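Local coordinates for protein ornithine cyclodeaminase (Methanocaldococcus jannaschii, PDB 3MGJ) that probably converts ornithine to proline with release of ammonia, using NAD(+), and is represented here by its N-terminal domain alone, at residues F2-E7 with E80-P85; L35-G40 with S47-L52. One frame throughout, in Å; residues are numbered along the deposited sequence.

Interaction 1: F2-E7 with E80-P85; sequences FMREIE and EVELQP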
ATOM      1  N   PHE A   2      13.025   8.592  19.291  1.00 43.95           N
ATOM      2  CA  PHE A   2      13.847   8.035  18.237  1.00 39.15           C
ATOM      3  C   PHE A   2      13.048   7.609  16.986  1.00 39.16           C
ATOM      4  O   PHE A   2      11.855   7.325  17.067  1.00 37.08           O
ATOM      5  CB  PHE A   2      14.693   6.892  18.792  1.00 37.22           C
ATOM      6  CG  PHE A   2      15.880   6.576  17.957  1.00 40.07           C
ATOM      7  CD1 PHE A   2      16.959   7.447  17.912  1.00 41.77           C
ATOM      8  CD2 PHE A   2      15.916   5.424  17.189  1.00 38.72           C
ATOM      9  CE1 PHE A   2      18.066   7.161  17.118  1.00 42.78           C
ATOM     10  CE2 PHE A   2      17.014   5.136  16.389  1.00 43.72           C
ATOM     11  CZ  PHE A   2      18.089   6.002  16.352  1.00 41.65           C
HETATM   12  N   MSE A   3      13.716   7.594  15.832  1.00 39.90           N
HETATM   13  CA  MSE A   3      13.127   7.110  14.586  1.00 36.33           C
HETATM   14  C   MSE A   3      14.075   6.256  13.789  1.00 34.28           C
HETATM   15  O   MSE A   3      15.218   6.626  13.600  1.00 39.44           O
HETATM   16  CB  MSE A   3      12.778   8.271  13.672  1.00 40.69           C
HETATM   17  CG  MSE A   3      11.947   9.364  14.289  1.00 50.25           C
HETATM   18 SE   MSE A   3      11.945  10.875  13.062  1.00 78.75          SE
HETATM   19  CE  MSE A   3      12.498  12.267  14.331  1.00 53.23           C
ATOM     20  N   ARG A   4      13.590   5.135  13.286  1.00 29.67           N
ATOM     21  CA  ARG A   4      14.288   4.435  12.230  1.00 33.74           C
ATOM     22  C   ARG A   4      13.303   4.100  11.132  1.00 31.64           C
ATOM     23  O   ARG A   4      12.119   4.012  11.371  1.00 33.67           O
ATOM     24  CB  ARG A   4      14.982   3.167  12.733  1.00 41.68           C
ATOM     25  CG  ARG A   4      15.989   2.577  11.722  1.00 46.96           C
ATOM     26  CD  ARG A   4      16.846   1.440  12.306  1.00 53.62           C
ATOM     27  NE  ARG A   4      18.070   1.893  12.988  1.00 65.57           N
ATOM     28  CZ  ARG A   4      18.251   1.904  14.310  1.00 60.10           C
ATOM     29  NH1 ARG A   4      17.286   1.496  15.123  1.00 57.68           N
ATOM     30  NH2 ARG A   4      19.404   2.320  14.822  1.00 54.92           N
ATOM     31  N   GLU A   5      13.807   3.916   9.923  1.00 33.55           N
ATOM     32  CA  GLU A   5      12.967   3.642   8.774  1.00 30.86           C
ATOM     33  C   GLU A   5      13.118   2.185   8.383  1.00 32.05           C
ATOM     34  O   GLU A   5      14.226   1.665   8.343  1.00 33.78           O
ATOM     35  CB  GLU A   5      13.400   4.539   7.629  1.00 32.14           C
ATOM     36  CG  GLU A   5      12.364   4.730   6.559  1.00 34.56           C
ATOM     37  CD  GLU A   5      12.895   5.543   5.380  1.00 40.98           C
ATOM     38  OE1 GLU A   5      14.015   6.103   5.501  1.00 39.09           O
ATOM     39  OE2 GLU A   5      12.193   5.622   4.336  1.00 42.62           O
ATOM     40  N   ILE A   6      12.009   1.507   8.119  1.00 31.41           N
ATOM     41  CA  ILE A   6      12.080   0.119   7.673  1.00 31.74           C
ATOM     42  C   ILE A   6      11.424  -0.029   6.324  1.00 29.05           C
ATOM     43  O   ILE A   6      10.762   0.876   5.859  1.00 29.75           O
ATOM     44  CB  ILE A   6      11.417  -0.871   8.666  1.00 32.16           C
ATOM     45  CG1 ILE A   6       9.902  -0.725   8.637  1.00 30.39           C
ATOM     46  CG2 ILE A   6      11.950  -0.645  10.048  1.00 34.11           C
ATOM     47  CD1 ILE A   6       9.180  -1.950   9.036  1.00 29.44           C
ATOM     48  N   GLU A   7      11.602  -1.176   5.694  1.00 30.17           N
ATOM     49  CA  GLU A   7      10.955  -1.426   4.421  1.00 30.87           C
ATOM     50  C   GLU A   7      10.417  -2.835   4.364  1.00 30.49           C
ATOM     51  O   GLU A   7      11.104  -3.767   4.717  1.00 32.28           O
ATOM     52  CB  GLU A   7      11.946  -1.190   3.309  1.00 31.10           C
ATOM     53  CG  GLU A   7      11.470  -1.512   1.947  1.00 33.66           C
ATOM     54  CD  GLU A   7      12.498  -1.069   0.939  1.00 43.88           C
ATOM     55  OE1 GLU A   7      12.620   0.157   0.757  1.00 48.98           O
ATOM     56  OE2 GLU A   7      13.216  -1.925   0.366  1.00 49.67           O
ATOM     57  N   GLU A  80      11.393  -8.162   5.570  1.00 42.30           N
ATOM     58  CA  GLU A  80      11.508  -6.879   6.233  1.00 37.50           C
ATOM     59  C   GLU A  80      13.008  -6.513   6.344  1.00 37.79           C
ATOM     60  O   GLU A  80      13.846  -7.389   6.514  1.00 40.84           O
ATOM     61  CB  GLU A  80      10.829  -7.010   7.610  1.00 40.02           C
ATOM     62  CG  GLU A  80      10.727  -5.742   8.466  1.00 40.89           C
ATOM     63  CD  GLU A  80      11.966  -5.502   9.313  1.00 43.97           C
ATOM     64  OE1 GLU A  80      12.915  -6.306   9.217  1.00 49.23           O
ATOM     65  OE2 GLU A  80      12.002  -4.511  10.070  1.00 47.08           O
ATOM     66  N   VAL A  81      13.353  -5.235   6.204  1.00 37.33           N
ATOM     67  CA  VAL A  81      14.732  -4.774   6.409  1.00 35.88           C
ATOM     68  C   VAL A  81      14.738  -3.379   6.975  1.00 34.68           C
ATOM     69  O   VAL A  81      13.769  -2.658   6.844  1.00 34.48           O
ATOM     70  CB  VAL A  81      15.585  -4.711   5.114  1.00 32.86           C
ATOM     71  CG1 VAL A  81      15.584  -6.034   4.391  1.00 34.33           C
ATOM     72  CG2 VAL A  81      15.120  -3.577   4.224  1.00 35.15           C
ATOM     73  N   GLU A  82      15.851  -2.997   7.592  1.00 36.90           N
ATOM     74  CA  GLU A  82      16.007  -1.652   8.104  1.00 33.92           C
ATOM     75  C   GLU A  82      16.723  -0.790   7.091  1.00 35.36           C
ATOM     76  O   GLU A  82      17.486  -1.280   6.268  1.00 34.52           O
ATOM     77  CB  GLU A  82      16.765  -1.659   9.420  1.00 36.99           C
ATOM     78  CG  GLU A  82      15.987  -2.304  10.551  1.00 48.02           C
ATOM     79  CD  GLU A  82      16.808  -2.462  11.826  1.00 56.78           C
ATOM     80  OE1 GLU A  82      17.676  -1.594  12.101  1.00 59.27           O
ATOM     81  OE2 GLU A  82      16.572  -3.456  12.552  1.00 56.54           O
ATOM     82  N   LEU A  83      16.447   0.505   7.153  1.00 36.62           N
ATOM     83  CA  LEU A  83      17.123   1.476   6.317  1.00 36.79           C
ATOM     84  C   LEU A  83      17.962   2.414   7.185  1.00 38.80           C
ATOM     85  O   LEU A  83      17.468   2.968   8.177  1.00 38.58           O
ATOM     86  CB  LEU A  83      16.114   2.295   5.510  1.00 34.08           C
ATOM     87  CG  LEU A  83      15.096   1.595   4.601  1.00 36.36           C
ATOM     88  CD1 LEU A  83      14.235   2.645   3.938  1.00 34.69           C
ATOM     89  CD2 LEU A  83      15.738   0.697   3.551  1.00 36.73           C
ATOM     90  N   GLN A  84      19.230   2.580   6.806  1.00 37.87           N
ATOM     91  CA  GLN A  84      20.084   3.599   7.399  1.00 39.71           C
ATOM     92  C   GLN A  84      19.751   4.987   6.861  1.00 36.12           C
ATOM     93  O   GLN A  84      19.729   5.201   5.658  1.00 37.86           O
ATOM     94  CB  GLN A  84      21.567   3.304   7.161  1.00 37.98           C
ATOM     95  CG  GLN A  84      22.463   4.080   8.106  1.00 39.39           C
ATOM     96  CD  GLN A  84      23.889   4.147   7.636  1.00 51.02           C
ATOM     97  OE1 GLN A  84      24.189   4.775   6.616  1.00 53.62           O
ATOM     98  NE2 GLN A  84      24.792   3.500   8.379  1.00 53.54           N
ATOM     99  N   PRO A  85      19.521   5.943   7.764  1.00 37.24           N
ATOM    100  CA  PRO A  85      19.218   7.309   7.340  1.00 37.07           C
ATOM    101  C   PRO A  85      20.466   7.998   6.807  1.00 37.16           C
ATOM    102  O   PRO A  85      21.570   7.740   7.283  1.00 41.41           O
ATOM    103  CB  PRO A  85      18.804   7.999   8.649  1.00 37.48           C
ATOM    104  CG  PRO A  85      18.890   6.951   9.718  1.00 39.03           C
ATOM    105  CD  PRO A  85      19.743   5.861   9.214  1.00 35.45           C
TER
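Glu7 and Val81 form an antiparallel hydrogen-bonded pair and close this contact at one end. Glu7 N donates to Val81 O at 2.9 Å. Val81 N returns a bond to Glu7 O at 3.1 Å. Ile6 and Glu82 are the non-hydrogen-bonded pair beside them. Further on, Leu83 N reaches Glu5 O at 2.8 Å.

The close packing is around Leu83. Its CD1 meets the Glu5 carboxylate carbon CD at 3.5 Å, and its CB rests near Glu5 O. With CG trans to its own N (chi1 -160°), the extended Glu5 chain carries its carboxylate end obliquely across Leu83 CD1.

On the other face Ile6 is buried, and its CG2 and CD1 cross the Glu80 side chain near OE2. The loose part is the pair Arg4 and Glu82. Arg4 CD passes 3.2 Å from Glu82 OE1, but the ion pair from Arg4 NE to that oxygen is long, at 3.6 Å. The oxygen stands well out of the guanidinium plane, and no N-H points at it. The stronger partner of Arg4 is Asp62, which forms a salt bridge with NH1. Glu82 itself is exposed.

Strand 78-83 is an outermost strand of the four-stranded antiparallel sheet. Strand 2-10 lies inside it, with strand 47-55 on its other side. Helix 58-74 packs on the face bearing Arg4, Ile6 and Glu82, where all three touch Leu65.

Interaction 2: L35-G40 with S47-L52; sequences LEFEIG and SYAKIL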
ATOM      1  N   LEU A  35       5.766   6.125   4.479  1.00 29.14           N
ATOM      2  CA  LEU A  35       6.484   7.151   3.735  1.00 29.70           C
ATOM      3  C   LEU A  35       6.340   6.977   2.252  1.00 31.53           C
ATOM      4  O   LEU A  35       6.066   7.927   1.533  1.00 37.68           O
ATOM      5  CB  LEU A  35       7.973   7.117   4.071  1.00 30.51           C
ATOM      6  CG  LEU A  35       8.393   7.615   5.453  1.00 30.94           C
ATOM      7  CD1 LEU A  35       9.886   7.523   5.575  1.00 32.36           C
ATOM      8  CD2 LEU A  35       7.920   9.027   5.693  1.00 29.74           C
ATOM      9  N   GLU A  36       6.567   5.755   1.796  1.00 32.23           N
ATOM     10  CA  GLU A  36       6.466   5.421   0.383  1.00 34.54           C
ATOM     11  C   GLU A  36       5.710   4.119   0.179  1.00 32.22           C
ATOM     12  O   GLU A  36       5.627   3.281   1.065  1.00 30.73           O
ATOM     13  CB  GLU A  36       7.857   5.319  -0.248  1.00 36.67           C
ATOM     14  CG  GLU A  36       8.668   6.577  -0.051  1.00 38.66           C
ATOM     15  CD  GLU A  36       9.922   6.615  -0.888  1.00 45.02           C
ATOM     16  OE1 GLU A  36      10.194   5.639  -1.629  1.00 49.44           O
ATOM     17  OE2 GLU A  36      10.633   7.638  -0.804  1.00 45.34           O
ATOM     18  N   PHE A  37       5.156   3.958  -1.008  1.00 35.96           N
ATOM     19  CA  PHE A  37       4.553   2.700  -1.377  1.00 34.63           C
ATOM     20  C   PHE A  37       4.666   2.514  -2.878  1.00 36.31           C
ATOM     21  O   PHE A  37       4.131   3.305  -3.636  1.00 39.56           O
ATOM     22  CB  PHE A  37       3.095   2.658  -0.952  1.00 36.41           C
ATOM     23  CG  PHE A  37       2.546   1.286  -0.899  1.00 37.50           C
ATOM     24  CD1 PHE A  37       2.274   0.590  -2.060  1.00 42.16           C
ATOM     25  CD2 PHE A  37       2.335   0.668   0.305  1.00 40.58           C
ATOM     26  CE1 PHE A  37       1.783  -0.705  -2.030  1.00 43.59           C
ATOM     27  CE2 PHE A  37       1.837  -0.627   0.347  1.00 49.90           C
ATOM     28  CZ  PHE A  37       1.557  -1.313  -0.831  1.00 48.33           C
ATOM     29  N   GLU A  38       5.356   1.464  -3.306  1.00 36.82           N
ATOM     30  CA  GLU A  38       5.578   1.227  -4.725  1.00 39.61           C
ATOM     31  C   GLU A  38       5.047  -0.140  -5.156  1.00 38.10           C
ATOM     32  O   GLU A  38       5.444  -1.151  -4.600  1.00 41.57           O
ATOM     33  CB  GLU A  38       7.075   1.328  -5.016  1.00 43.00           C
ATOM     34  CG  GLU A  38       7.427   2.073  -6.291  1.00 49.11           C
ATOM     35  CD  GLU A  38       7.555   3.593  -6.098  1.00 55.07           C
ATOM     36  OE1 GLU A  38       7.181   4.086  -5.004  1.00 52.56           O
ATOM     37  OE2 GLU A  38       8.028   4.291  -7.043  1.00 56.01           O
ATOM     38  N   ILE A  39       4.158  -0.171  -6.145  1.00 37.18           N
ATOM     39  CA  ILE A  39       3.636  -1.423  -6.707  1.00 37.80           C
ATOM     40  C   ILE A  39       4.464  -1.907  -7.898  1.00 41.52           C
ATOM     41  O   ILE A  39       4.956  -1.095  -8.697  1.00 41.76           O
ATOM     42  CB  ILE A  39       2.153  -1.268  -7.171  1.00 41.86           C
ATOM     43  CG1 ILE A  39       1.196  -1.437  -6.001  1.00 43.47           C
ATOM     44  CG2 ILE A  39       1.787  -2.278  -8.210  1.00 41.78           C
ATOM     45  CD1 ILE A  39       1.232  -0.273  -5.063  1.00 44.70           C
ATOM     46  N   GLY A  40       4.604  -3.230  -8.012  1.00 42.20           N
ATOM     47  CA  GLY A  40       5.315  -3.865  -9.114  1.00 38.77           C
ATOM     48  C   GLY A  40       4.533  -3.858 -10.413  1.00 44.62           C
ATOM     49  O   GLY A  40       3.307  -3.680 -10.412  1.00 45.66           O
ATOM     50  N   SER A  47       5.936  -5.635  -4.395  1.00 36.53           N
ATOM     51  CA  SER A  47       5.761  -4.227  -4.057  1.00 37.57           C
ATOM     52  C   SER A  47       6.667  -3.906  -2.885  1.00 35.94           C
ATOM     53  O   SER A  47       7.279  -4.791  -2.304  1.00 37.20           O
ATOM     54  CB  SER A  47       4.309  -3.936  -3.682  1.00 35.73           C
ATOM     55  OG  SER A  47       3.415  -4.569  -4.584  1.00 38.98           O
ATOM     56  N   TYR A  48       6.775  -2.641  -2.532  1.00 35.32           N
ATOM     57  CA  TYR A  48       7.496  -2.323  -1.316  1.00 35.43           C
ATOM     58  C   TYR A  48       6.868  -1.155  -0.582  1.00 33.19           C
ATOM     59  O   TYR A  48       6.236  -0.301  -1.179  1.00 36.18           O
ATOM     60  CB  TYR A  48       9.003  -2.125  -1.570  1.00 36.83           C
ATOM     61  CG  TYR A  48       9.397  -0.847  -2.264  1.00 42.02           C
ATOM     62  CD1 TYR A  48       9.334   0.378  -1.602  1.00 42.64           C
ATOM     63  CD2 TYR A  48       9.877  -0.860  -3.567  1.00 48.95           C
ATOM     64  CE1 TYR A  48       9.707   1.559  -2.229  1.00 44.93           C
ATOM     65  CE2 TYR A  48      10.262   0.329  -4.208  1.00 51.16           C
ATOM     66  CZ  TYR A  48      10.167   1.528  -3.529  1.00 52.59           C
ATOM     67  OH  TYR A  48      10.536   2.702  -4.142  1.00 60.59           O
ATOM     68  N   ALA A  49       7.009  -1.156   0.729  1.00 31.87           N
ATOM     69  CA  ALA A  49       6.539  -0.060   1.540  1.00 29.99           C
ATOM     70  C   ALA A  49       7.671   0.418   2.440  1.00 28.54           C
ATOM     71  O   ALA A  49       8.381  -0.385   3.024  1.00 29.96           O
ATOM     72  CB  ALA A  49       5.369  -0.520   2.363  1.00 29.86           C
ATOM     73  N   LYS A  50       7.858   1.725   2.526  1.00 28.19           N
ATOM     74  CA  LYS A  50       8.732   2.288   3.542  1.00 26.89           C
ATOM     75  C   LYS A  50       7.894   2.892   4.670  1.00 26.35           C
ATOM     76  O   LYS A  50       7.003   3.688   4.445  1.00 28.34           O
ATOM     77  CB  LYS A  50       9.659   3.344   2.962  1.00 28.77           C
ATOM     78  CG  LYS A  50      10.640   2.848   1.964  1.00 30.18           C
ATOM     79  CD  LYS A  50      11.580   3.968   1.604  1.00 35.26           C
ATOM     80  CE  LYS A  50      12.720   3.484   0.724  1.00 40.30           C
ATOM     81  NZ  LYS A  50      12.541   3.833  -0.705  1.00 47.73           N
ATOM     82  N   ILE A  51       8.199   2.492   5.890  1.00 26.10           N
ATOM     83  CA  ILE A  51       7.475   2.917   7.058  1.00 25.66           C
ATOM     84  C   ILE A  51       8.487   3.426   8.052  1.00 28.61           C
ATOM     85  O   ILE A  51       9.490   2.766   8.312  1.00 27.63           O
ATOM     86  CB  ILE A  51       6.771   1.729   7.704  1.00 23.60           C
ATOM     87  CG1 ILE A  51       5.760   1.136   6.733  1.00 24.68           C
ATOM     88  CG2 ILE A  51       6.147   2.128   9.016  1.00 25.42           C
ATOM     89  CD1 ILE A  51       5.419  -0.284   7.026  1.00 23.45           C
ATOM     90  N   LEU A  52       8.213   4.610   8.585  1.00 28.42           N
ATOM     91  CA  LEU A  52       8.967   5.201   9.674  1.00 28.22           C
ATOM     92  C   LEU A  52       8.364   4.761  11.001  1.00 30.29           C
ATOM     93  O   LEU A  52       7.155   4.840  11.193  1.00 31.04           O
ATOM     94  CB  LEU A  52       8.870   6.706   9.555  1.00 30.41           C
ATOM     95  CG  LEU A  52       9.732   7.640  10.383  1.00 32.70           C
ATOM     96  CD1 LEU A  52      11.133   7.670   9.822  1.00 30.75           C
ATOM     97  CD2 LEU A  52       9.087   9.011  10.310  1.00 32.06           C
TER
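Tyr48 lies alongside Glu38 and points the same way, as a cross-strand neighbour on the face they share with Glu36 and Lys50. Tyr48 CG sits between its own N and carbonyl carbon (chi1 74°), which swings the ring across to strand 31-38.

Glu38 can be followed outward. Its CB sits over the face of the tyrosine ring in a CH-pi contact, 3.6 Å from the Tyr48 ring centroid. CG moves on toward the phenol end, near both Tyr48 CE2 and OH. The chain bends at chi2 (87°), and CD then lies 3.7 Å from Tyr48 OH. At the tip, OE1 is just as near that hydroxyl, while OE2 is farther, 4.2 Å from Tyr48 OH. These are packing distances, and the carboxylate plane is almost parallel to the ring. Were Tyr48 an alanine, Glu38 CB would probably lose its aromatic cover, and the glutamate chain would be freer to turn.

Next along, Lys50 NZ bonds Glu36 OE1 at 3.1 Å in a salt bridge, coming from above the carboxylate plane. On the backbone, Tyr48 N and Glu38 O, and Glu38 N and Tyr48 O, exchange 2.9 Å bonds. Leu35 and Glu36 both face Lys50 in a classic beta bulge: Lys50 O takes Leu35 N at 2.7 Å and Glu36 N weakly.

On the other face, Phe37 CD2 packs on Ala49 CB at 3.9 Å. The Phe37 ring stacks on Phe37 of the second subunit, so this face enters the dimer contact.

The two strands make a beta hairpin. Strand 31-38 is outermost within the chain, and strand 47-55 pairs onward with strand 2-10.

Interactions 1 and 2 have centres about 12 Å apart in one four-stranded antiparallel sheet, ordered 31-38, 47-55, 2-10, 78-83. Each joins an outer strand of the chain to an inner one. The inner strands 2-10 and 47-55 are neighbours, so the two contacts meet there: Ile6 N lies 2.8 Å from Ile51 O, a probable hydrogen bond, and Glu5 OE2 packs against Lys50 CD. Along the chain, the hairpin of interaction 2 is nested inside the loop that interaction 1 closes. Interaction 1 sets the first and last strands side by side, completing the sheet of this N-terminal domain, while Phe37 on the hairpin's outer strand and Ile39 just past it meet the second subunit.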